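PDB 1VPV: UPF0230 protein TM1468 from Thermotoga maritima, which binds long-chain fatty acids such as palmitate and may take part in lipid transport or fatty acid metabolism. Local coordinates for residues Thr22-Phe27 / Asp52-Glu57; Lys171-Val176 / Val289-Glu294; Gly246-Asn251 / Ile273-Lys278. All blocks are in the same frame, centred on the assembly; numbering follows the deposited sequence.

Contact 1: Thr22-Phe27 / Asp52-Glu57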
loop_
_atom_site.group_PDB
_atom_site.type_symbol
_atom_site.label_atom_id
_atom_site.label_comp_id
_atom_site.label_asym_id
_atom_site.label_seq_id
_atom_site.Cartn_x
_atom_site.Cartn_y
_atom_site.Cartn_z
ATOM N N THR A 22 -0.927 6.161 1.528
ATOM C CA THR A 22 -0.442 5.292 0.457
ATOM C C THR A 22 -0.524 3.789 0.778
ATOM O O THR A 22 -0.240 2.998 -0.078
ATOM C CB THR A 22 1.030 5.601 0.069
ATOM O OG1 THR A 22 1.915 5.068 1.043
ATOM C CG2 THR A 22 1.247 7.070 -0.019
ATOM N N ALA A 23 -0.871 3.430 2.005
ATOM C CA ALA A 23 -1.172 2.045 2.361
ATOM C C ALA A 23 -2.502 1.516 1.804
ATOM O O ALA A 23 -2.711 0.288 1.787
ATOM C CB ALA A 23 -1.141 1.842 3.907
ATOM N N ASP A 24 -3.394 2.427 1.383
ATOM C CA ASP A 24 -4.688 2.052 0.805
ATOM C C ASP A 24 -5.356 0.993 1.691
ATOM O O ASP A 24 -5.790 -0.066 1.215
ATOM C CB ASP A 24 -4.506 1.504 -0.618
ATOM C CG ASP A 24 -3.866 2.503 -1.571
ATOM O OD1 ASP A 24 -4.006 3.728 -1.349
ATOM O OD2 ASP A 24 -3.240 2.055 -2.582
ATOM N N VAL A 25 -5.410 1.281 2.985
ATOM C CA VAL A 25 -5.919 0.352 3.987
ATOM C C VAL A 25 -7.419 0.109 3.806
ATOM O O VAL A 25 -8.186 1.073 3.599
ATOM C CB VAL A 25 -5.608 0.849 5.454
ATOM C CG1 VAL A 25 -6.394 2.114 5.801
ATOM C CG2 VAL A 25 -5.872 -0.265 6.481
ATOM N N PRO A 26 -7.858 -1.170 3.869
ATOM C CA PRO A 26 -9.305 -1.432 3.669
ATOM C C PRO A 26 -10.132 -0.676 4.681
ATOM O O PRO A 26 -9.715 -0.558 5.836
ATOM C CB PRO A 26 -9.420 -2.939 3.852
ATOM C CG PRO A 26 -7.999 -3.459 3.528
ATOM C CD PRO A 26 -7.101 -2.408 4.096
ATOM N N PHE A 27 -11.271 -0.128 4.280
ATOM C CA PHE A 27 -11.976 0.786 5.197
ATOM C C PHE A 27 -12.277 0.112 6.524
ATOM O O PHE A 27 -12.096 0.731 7.569
ATOM C CB PHE A 27 -13.242 1.400 4.546
ATOM C CG PHE A 27 -12.923 2.219 3.327
ATOM C CD1 PHE A 27 -12.142 3.366 3.439
ATOM C CD2 PHE A 27 -13.309 1.801 2.062
ATOM C CE1 PHE A 27 -11.774 4.100 2.304
ATOM C CE2 PHE A 27 -12.965 2.544 0.917
ATOM C CZ PHE A 27 -12.193 3.688 1.048
ATOM N N ASP A 52 -5.210 13.103 1.191
ATOM C CA ASP A 52 -5.601 11.728 0.833
ATOM C C ASP A 52 -6.308 11.078 2.031
ATOM O O ASP A 52 -5.727 10.249 2.737
ATOM C CB ASP A 52 -4.332 10.973 0.406
ATOM C CG ASP A 52 -4.600 9.589 -0.233
ATOM O OD1 ASP A 52 -5.746 9.144 -0.351
ATOM O OD2 ASP A 52 -3.625 8.908 -0.619
ATOM N N GLU A 53 -7.562 11.477 2.287
ATOM C CA GLU A 53 -8.319 10.941 3.437
ATOM C C GLU A 53 -8.915 9.575 3.111
ATOM O O GLU A 53 -9.480 9.410 2.031
ATOM C CB GLU A 53 -9.482 11.861 3.799
ATOM C CG GLU A 53 -9.108 13.227 4.331
ATOM C CD GLU A 53 -8.545 13.243 5.757
ATOM O OE1 GLU A 53 -8.516 12.197 6.446
ATOM O OE2 GLU A 53 -8.131 14.343 6.185
ATOM N N ARG A 54 -8.829 8.617 4.038
ATOM C CA ARG A 54 -9.397 7.282 3.820
ATOM C C ARG A 54 -10.863 7.294 4.139
ATOM O O ARG A 54 -11.278 6.795 5.170
ATOM C CB ARG A 54 -8.752 6.169 4.675
ATOM C CG ARG A 54 -7.445 5.659 4.240
ATOM C CD ARG A 54 -7.369 5.201 2.777
ATOM N NE ARG A 54 -7.843 3.843 2.464
ATOM C CZ ARG A 54 -7.879 3.364 1.216
ATOM N NH1 ARG A 54 -7.491 4.118 0.200
ATOM N NH2 ARG A 54 -8.330 2.148 0.961
ATOM N N GLU A 55 -11.632 7.795 3.198
ATOM C CA GLU A 55 -13.054 7.925 3.316
ATOM C C GLU A 55 -13.599 7.551 1.935
ATOM O O GLU A 55 -13.164 8.133 0.947
ATOM C CB GLU A 55 -13.355 9.369 3.697
ATOM C CG GLU A 55 -14.596 9.994 3.062
ATOM C CD GLU A 55 -15.878 9.518 3.684
ATOM O OE1 GLU A 55 -16.054 9.756 4.893
ATOM O OE2 GLU A 55 -16.708 8.916 2.962
ATOM N N PRO A 56 -14.502 6.548 1.851
ATOM C CA PRO A 56 -14.943 6.066 0.526
ATOM C C PRO A 56 -15.451 7.167 -0.406
ATOM O O PRO A 56 -15.109 7.156 -1.571
ATOM C CB PRO A 56 -16.098 5.094 0.846
ATOM C CG PRO A 56 -15.940 4.734 2.263
ATOM C CD PRO A 56 -15.163 5.827 2.958
ATOM N N GLU A 57 -16.275 8.096 0.093
ATOM C CA GLU A 57 -16.816 9.176 -0.756
ATOM C C GLU A 57 -15.705 10.043 -1.358
ATOM O O GLU A 57 -15.747 10.342 -2.557
ATOM C CB GLU A 57 -17.797 10.075 0.007
HETATM O O HOH W 1 -3.172 6.393 -1.812
#

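Contact 2: Lys171-Val176 / Val289-Glu294. With PLM (palmitic acid), chain D.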
loop_
_atom_site.group_PDB
_atom_site.type_symbol
_atom_site.label_atom_id
_atom_site.label_comp_id
_atom_site.label_asym_id
_atom_site.label_seq_id
_atom_site.Cartn_x
_atom_site.Cartn_y
_atom_site.Cartn_z
ATOM N N LYS A 171 4.325 -9.037 -0.523
ATOM C CA LYS A 171 4.620 -8.675 -1.905
ATOM C C LYS A 171 3.611 -7.675 -2.427
ATOM O O LYS A 171 2.453 -7.645 -1.989
ATOM C CB LYS A 171 4.573 -9.933 -2.769
ATOM C CG LYS A 171 5.443 -11.050 -2.216
ATOM C CD LYS A 171 5.416 -12.213 -3.112
ATOM C CE LYS A 171 6.302 -13.305 -2.583
ATOM N NZ LYS A 171 7.720 -12.854 -2.622
ATOM N N ALA A 172 4.072 -6.827 -3.338
ATOM C CA ALA A 172 3.204 -5.886 -4.068
ATOM C C ALA A 172 3.461 -6.068 -5.568
ATOM O O ALA A 172 4.607 -5.932 -6.035
ATOM C CB ALA A 172 3.490 -4.478 -3.640
ATOM N N ILE A 173 2.404 -6.436 -6.291
ATOM C CA ILE A 173 2.458 -6.839 -7.707
ATOM C C ILE A 173 1.227 -6.225 -8.416
ATOM O O ILE A 173 0.094 -6.368 -7.948
ATOM C CB ILE A 173 2.454 -8.377 -7.821
ATOM C CG1 ILE A 173 3.680 -8.962 -7.082
ATOM C CG2 ILE A 173 2.430 -8.831 -9.283
ATOM C CD1 ILE A 173 3.713 -10.478 -6.986
ATOM N N PHE A 174 1.435 -5.525 -9.528
ATOM C CA PHE A 174 0.326 -4.765 -10.151
ATOM C C PHE A 174 0.599 -4.463 -11.615
ATOM O O PHE A 174 1.739 -4.619 -12.099
ATOM C CB PHE A 174 0.038 -3.450 -9.367
ATOM C CG PHE A 174 1.149 -2.417 -9.434
ATOM C CD1 PHE A 174 2.350 -2.595 -8.725
ATOM C CD2 PHE A 174 0.988 -1.256 -10.183
ATOM C CE1 PHE A 174 3.389 -1.610 -8.754
ATOM C CE2 PHE A 174 1.981 -0.283 -10.226
ATOM C CZ PHE A 174 3.208 -0.464 -9.513
ATOM N N TYR A 175 -0.454 -4.061 -12.326
ATOM C CA TYR A 175 -0.308 -3.595 -13.717
ATOM C C TYR A 175 -1.053 -2.321 -13.938
ATOM O O TYR A 175 -2.123 -2.098 -13.350
ATOM C CB TYR A 175 -0.735 -4.633 -14.739
ATOM C CG TYR A 175 -2.235 -4.957 -14.867
ATOM C CD1 TYR A 175 -3.127 -4.072 -15.486
ATOM C CD2 TYR A 175 -2.738 -6.179 -14.450
ATOM C CE1 TYR A 175 -4.456 -4.363 -15.617
ATOM C CE2 TYR A 175 -4.095 -6.495 -14.598
ATOM C CZ TYR A 175 -4.924 -5.592 -15.192
ATOM O OH TYR A 175 -6.233 -5.901 -15.345
ATOM N N VAL A 176 -0.467 -1.482 -14.790
ATOM C CA VAL A 176 -1.061 -0.238 -15.228
ATOM C C VAL A 176 -1.311 -0.345 -16.727
ATOM O O VAL A 176 -0.719 -1.190 -17.402
ATOM C CB VAL A 176 -0.125 0.966 -14.921
ATOM C CG1 VAL A 176 0.097 1.096 -13.422
ATOM C CG2 VAL A 176 1.195 0.839 -15.663
ATOM N N VAL A 289 -4.703 -2.268 -11.543
ATOM C CA VAL A 289 -5.146 -3.442 -10.795
ATOM C C VAL A 289 -3.930 -4.184 -10.214
ATOM O O VAL A 289 -2.912 -4.389 -10.889
ATOM C CB VAL A 289 -5.985 -4.393 -11.716
ATOM C CG1 VAL A 289 -6.067 -5.812 -11.169
ATOM C CG2 VAL A 289 -7.349 -3.845 -11.886
ATOM N N GLY A 290 -4.021 -4.587 -8.958
ATOM C CA GLY A 290 -2.900 -5.276 -8.363
ATOM C C GLY A 290 -3.304 -6.051 -7.146
ATOM O O GLY A 290 -4.490 -6.051 -6.758
ATOM N N PHE A 291 -2.327 -6.719 -6.531
ATOM C CA PHE A 291 -2.560 -7.227 -5.206
ATOM C C PHE A 291 -1.375 -7.126 -4.286
ATOM O O PHE A 291 -0.221 -7.163 -4.729
ATOM C CB PHE A 291 -3.158 -8.640 -5.218
ATOM C CG PHE A 291 -2.520 -9.628 -6.171
ATOM C CD1 PHE A 291 -1.185 -9.591 -6.509
ATOM C CD2 PHE A 291 -3.278 -10.681 -6.647
ATOM C CE1 PHE A 291 -0.660 -10.535 -7.367
ATOM C CE2 PHE A 291 -2.746 -11.617 -7.512
ATOM C CZ PHE A 291 -1.448 -11.555 -7.864
ATOM N N GLY A 292 -1.685 -6.938 -2.998
ATOM C CA GLY A 292 -0.735 -7.130 -1.911
ATOM C C GLY A 292 -0.950 -8.554 -1.459
ATOM O O GLY A 292 -2.086 -8.949 -1.221
ATOM N N ILE A 293 0.130 -9.321 -1.346
ATOM C CA ILE A 293 0.062 -10.711 -0.984
ATOM C C ILE A 293 0.864 -10.967 0.290
ATOM O O ILE A 293 1.978 -10.466 0.416
ATOM C CB ILE A 293 0.685 -11.602 -2.100
ATOM C CG1 ILE A 293 -0.042 -11.430 -3.445
ATOM C CG2 ILE A 293 0.732 -13.029 -1.677
ATOM C CD1 ILE A 293 -1.352 -12.080 -3.550
ATOM N N GLU A 294 0.280 -11.748 1.216
ATOM C CA GLU A 294 0.962 -12.332 2.377
ATOM C C GLU A 294 1.027 -13.839 2.227
ATOM O O GLU A 294 0.002 -14.525 2.188
ATOM C CB GLU A 294 0.241 -12.025 3.697
ATOM C CG GLU A 294 0.848 -12.786 4.931
ATOM C CD GLU A 294 -0.011 -12.713 6.212
ATOM O OE1 GLU A 294 -1.104 -12.085 6.162
ATOM O OE2 GLU A 294 0.400 -13.286 7.271
HETATM C C1 PLM D . 5.118 11.196 -1.738
HETATM O O1 PLM D . 5.950 11.251 -0.785
HETATM O O2 PLM D . 4.861 12.212 -2.460
HETATM C C2 PLM D . 4.411 9.882 -1.981
HETATM C C3 PLM D . 5.010 9.143 -3.160
HETATM C C4 PLM D . 4.188 7.899 -3.467
HETATM C C5 PLM D . 4.767 7.214 -4.701
HETATM C C6 PLM D . 4.002 5.972 -5.078
HETATM C C7 PLM D . 4.613 5.245 -6.266
HETATM C C8 PLM D . 3.623 4.256 -6.874
HETATM C C9 PLM D . 3.475 3.017 -6.019
HETATM C CA PLM D . 2.431 2.065 -6.567
HETATM C CB PLM D . 2.422 0.767 -5.775
HETATM C CC PLM D . 1.189 -0.060 -6.129
HETATM C CD PLM D . 1.217 -1.460 -5.480
HETATM C CE PLM D . -0.099 -2.199 -5.645
HETATM C CF PLM D . -0.025 -3.642 -5.173
HETATM C CG PLM D . -0.234 -3.781 -3.663
#

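Contact 3: Gly246-Asn251 / Ile273-Lys278. With PLM (palmitic acid), chain D.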
loop_
_atom_site.group_PDB
_atom_site.type_symbol
_atom_site.label_atom_id
_atom_site.label_comp_id
_atom_site.label_asym_id
_atom_site.label_seq_id
_atom_site.Cartn_x
_atom_site.Cartn_y
_atom_site.Cartn_z
ATOM N N GLY A 246 -6.778 -7.258 -2.714
ATOM C CA GLY A 246 -6.875 -6.798 -4.089
ATOM C C GLY A 246 -7.018 -5.286 -4.114
ATOM O O GLY A 246 -7.857 -4.713 -3.378
ATOM N N VAL A 247 -6.185 -4.623 -4.923
ATOM C CA VAL A 247 -6.262 -3.166 -5.047
ATOM C C VAL A 247 -6.586 -2.744 -6.450
ATOM O O VAL A 247 -6.294 -3.443 -7.419
ATOM C CB VAL A 247 -4.979 -2.423 -4.586
ATOM C CG1 VAL A 247 -4.722 -2.679 -3.103
ATOM C CG2 VAL A 247 -3.803 -2.842 -5.431
ATOM N N HIS A 248 -7.202 -1.575 -6.546
ATOM C CA HIS A 248 -7.589 -1.048 -7.821
ATOM C C HIS A 248 -7.773 0.460 -7.734
ATOM O O HIS A 248 -8.199 0.980 -6.721
ATOM C CB HIS A 248 -8.889 -1.722 -8.258
ATOM C CG HIS A 248 -10.091 -1.267 -7.488
ATOM N ND1 HIS A 248 -10.951 -0.292 -7.957
ATOM C CD2 HIS A 248 -10.561 -1.635 -6.270
ATOM C CE1 HIS A 248 -11.903 -0.088 -7.064
ATOM N NE2 HIS A 248 -11.678 -0.881 -6.025
ATOM N N ALA A 249 -7.452 1.139 -8.822
ATOM C CA ALA A 249 -7.758 2.543 -8.997
ATOM C C ALA A 249 -8.975 2.632 -9.891
ATOM O O ALA A 249 -8.868 2.698 -11.117
ATOM C CB ALA A 249 -6.559 3.279 -9.627
ATOM N N ASP A 250 -10.135 2.602 -9.255
ATOM C CA ASP A 250 -11.436 2.659 -9.914
ATOM C C ASP A 250 -11.572 1.642 -11.004
ATOM O O ASP A 250 -11.912 1.982 -12.133
ATOM C CB ASP A 250 -11.645 4.048 -10.465
ATOM C CG ASP A 250 -13.112 4.354 -10.797
ATOM O OD1 ASP A 250 -14.058 3.767 -10.209
ATOM O OD2 ASP A 250 -13.293 5.229 -11.656
ATOM N N ASN A 251 -11.261 0.387 -10.674
ATOM C CA ASN A 251 -11.381 -0.745 -11.616
ATOM C C ASN A 251 -11.721 -2.055 -10.917
ATOM O O ASN A 251 -10.930 -3.019 -10.872
ATOM C CB ASN A 251 -10.092 -0.901 -12.408
ATOM C CG ASN A 251 -10.264 -1.806 -13.619
ATOM O OD1 ASN A 251 -11.285 -2.492 -13.772
ATOM N ND2 ASN A 251 -9.277 -1.794 -14.490
ATOM N N ILE A 273 -11.015 -6.435 -0.875
ATOM C CA ILE A 273 -10.705 -5.485 -1.920
ATOM C C ILE A 273 -10.585 -4.092 -1.299
ATOM O O ILE A 273 -11.402 -3.713 -0.469
ATOM C CB ILE A 273 -11.798 -5.516 -3.027
ATOM C CG1 ILE A 273 -11.645 -6.809 -3.847
ATOM C CG2 ILE A 273 -11.684 -4.314 -3.965
ATOM C CD1 ILE A 273 -12.822 -7.096 -4.749
ATOM N N SER A 274 -9.575 -3.338 -1.715
ATOM C CA SER A 274 -9.379 -1.961 -1.269
ATOM C C SER A 274 -9.086 -0.998 -2.427
ATOM O O SER A 274 -8.109 -1.172 -3.174
ATOM C CB SER A 274 -8.210 -1.900 -0.295
ATOM O OG SER A 274 -8.096 -0.624 0.286
ATOM N N PRO A 275 -9.902 0.040 -2.564
ATOM C CA PRO A 275 -9.609 1.004 -3.613
ATOM C C PRO A 275 -8.311 1.779 -3.326
ATOM O O PRO A 275 -8.028 2.110 -2.192
ATOM C CB PRO A 275 -10.808 1.944 -3.573
ATOM C CG PRO A 275 -11.363 1.797 -2.238
ATOM C CD PRO A 275 -11.096 0.399 -1.796
HETATM N N MSE A 276 -7.530 2.055 -4.348
HETATM C CA MSE A 276 -6.302 2.823 -4.146
HETATM C C MSE A 276 -6.649 4.296 -3.917
HETATM O O MSE A 276 -7.531 4.875 -4.600
HETATM C CB MSE A 276 -5.368 2.676 -5.347
HETATM C CG MSE A 276 -4.815 1.308 -5.518
HETATM SE SE MSE A 276 -4.220 0.846 -7.377
HETATM C CE MSE A 276 -2.391 0.087 -6.934
ATOM N N GLY A 277 -5.962 4.891 -2.944
ATOM C CA GLY A 277 -6.208 6.291 -2.561
ATOM C C GLY A 277 -5.754 7.307 -3.606
ATOM O O GLY A 277 -5.367 6.954 -4.719
ATOM N N LYS A 278 -5.799 8.577 -3.226
ATOM C CA LYS A 278 -5.489 9.680 -4.153
ATOM C C LYS A 278 -4.013 9.684 -4.587
ATOM O O LYS A 278 -3.695 9.870 -5.755
ATOM C CB LYS A 278 -5.859 11.055 -3.542
ATOM C CG LYS A 278 -7.238 11.141 -2.903
ATOM C CD LYS A 278 -7.590 12.603 -2.603
ATOM C CE LYS A 278 -8.948 12.751 -1.923
ATOM N NZ LYS A 278 -9.081 14.140 -1.418
HETATM C C1 PLM D . 5.118 11.196 -1.738
HETATM O O1 PLM D . 5.950 11.251 -0.785
HETATM O O2 PLM D . 4.861 12.212 -2.460
HETATM C C2 PLM D . 4.411 9.882 -1.981
HETATM C C3 PLM D . 5.010 9.143 -3.160
HETATM C C4 PLM D . 4.188 7.899 -3.467
HETATM C C5 PLM D . 4.767 7.214 -4.701
HETATM C C6 PLM D . 4.002 5.972 -5.078
HETATM C C7 PLM D . 4.613 5.245 -6.266
HETATM C C8 PLM D . 3.623 4.256 -6.874
HETATM C C9 PLM D . 3.475 3.017 -6.019
HETATM C CA PLM D . 2.431 2.065 -6.567
HETATM C CB PLM D . 2.422 0.767 -5.775
HETATM C CC PLM D . 1.189 -0.060 -6.129
HETATM C CD PLM D . 1.217 -1.460 -5.480
HETATM C CE PLM D . -0.099 -2.199 -5.645
HETATM C CF PLM D . -0.025 -3.642 -5.173
HETATM C CG PLM D . -0.234 -3.781 -3.663
#

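Contact 1: Thr22-Phe27 / Asp52-Glu57
Arg54 and Val25 form the polar centre of this contact. The guanidinium approaches side-on, so that two N-H groups converge on one backbone oxygen: NH2 of Arg54 lies 2.9 Å from O of Val25, and NE of Arg54 lies 3.0 Å from the same Val25 O. Both bonds are bent, at 140° and 135°, and NH2 stands well above the carbonyl plane whereas NE is only tilted from it. Bends at the second and third torsions (chi3 -83°) fold the arginine back to reach this carbonyl. NH2 also donates to O of Pro275.

The charged pairing is looser. OD1 of Asp24 is 3.8 Å from NH1 of Arg54 and lies well out of the guanidinium plane, so this long salt bridge rests on charge alone. A water makes hydrogen bonds of 2.8 Å to OD1 of Asp24 and to OD2 of Asp52, bridging the two carboxylates. Ser134 binds OD2 of Asp24 and Gly277 N its OD1, while Lys278 N and Val279 N bind Asp52.

Flat groups are stacked in layers. Phe27 CE1 lies over one guanidinium face of Arg54, offset toward the rim, and Asp24 CA over the opposite one. The ring of Phe27 takes CG of Pro56 on its far face, 3.8 Å from the centroid, as a CH-pi contact. A leucine here has neither N-H, which would probably leave Val25 O without these donors and Asp24 without its nearby positive charge.

These backbone N-H groups, and for Asp24 the arginine, would probably offset the repulsion between the two acids.

Contact 2: Lys171-Val176 / Val289-Glu294
Phe174 and Gly290 meet where the two antiparallel strands come unusually close, their CA atoms 3.7 Å apart in a non-hydrogen-bonded pair. CB of Phe174 sits 3.4 Å from O of Val289 and also touches CA of Gly290; a side chain on this glycine would collide with that CB. From there the phenyl swings away from strand 289-294, CG lying between the backbone N and the carbonyl carbon (chi1 67°), and reaches the bound palmitate. CG of Phe174 nears CE of the lipid, CD1 of Phe174 is 3.6 Å from palmitate CD, CE1 lies under CC, and at the tip CZ of Phe174 lies 4.0 Å from palmitate CA. The chain therefore runs across the ring face, with CC centred above it. Further along, CB of Ala172 is 3.8 Å from the terminal methyl carbon, CG of palmitate.

The opposite surface of the strand pair carries Ile173, Tyr175, Val289 and Phe291. CB of Val289 lies over the Tyr175 ring toward its rim, 4.2 Å from the centroid, a CH-pi contact between side chains that run side by side. CB of Ile173 meets CE1 of Phe291 at 3.8 Å. Helices 220-232 and 252-263 pack on this surface.

Paired backbone bonds at Lys171 with Ile293, Ile173 with Phe291 and Tyr175 with Val289 set the register. The two strands sit in the middle of the six-stranded mixed sheet of the C-terminal half of this DegV-family protein, with helices on one face and the fatty acid tail on the other.

Contact 3: Gly246-Asn251 / Ile273-Lys278
The backbone N of Met276 donates to O of His248 over 2.7 Å, nearly straight at 172°, although the donor stands above the carbonyl plane. Its companion, from Ser274 N to Gly246 O, spans 2.8 Å. CA-H groups of Ile273, Val247 and Pro275 add weaker contacts to the facing carbonyls.

On one surface of the sheet the imidazole of His248 packs obliquely against Pro275, whose CB is 3.8 Å from NE2 of His248, while CD2 of His248 touches CG2 of Ile273 at 3.7 Å. ND1 of His248 accepts from Asn251 N over 2.8 Å, a bond that restrains the ring's rotation. Strands 241-248 and 267-275 run parallel as neighbours, and helix 252-263, which links them in a beta-alpha-beta crossover, packs through Val255 on His248 and Ile273.

The reverse surface faces the lipid. Met276, present as selenomethionine, crosses Val247 at about a right angle, and its bent end brings CE within 3.6 Å of Val247 CG2. With CG1 of Val247 anti to the carbonyl carbon (chi1 -62°), CG2 is the branch turned to Met276 and the lipid. SE of Met276 lies 3.6 Å from Ala249 N, and CE of Met276 reaches palmitate CE at 3.5 Å.

How the contacts relate
Contacts 2 and 3 belong to one sheet and to one lipid pocket. Their centres are about 11 Å apart, and strands 289-295 and 241-248 are neighbours, joined by Val247 N and Gly290 O at 2.9 Å. Together they line the tail end of palmitate, while its carboxylate end is bound by Thr75 and Ser108. Contact 1 lies nearer that end, with the Thr22 side chain about 5 Å from the ligand at the nearest atoms. It adjoins contact 3, about 9 Å away between centres, where Asp24 accepts hydrogen bonds from Gly277 N (to OD1, 2.8 Å) and Ser274 OG (to its backbone O). Contacts 1 and 2, about 9 Å apart at their nearest atoms, are connected through contact 3.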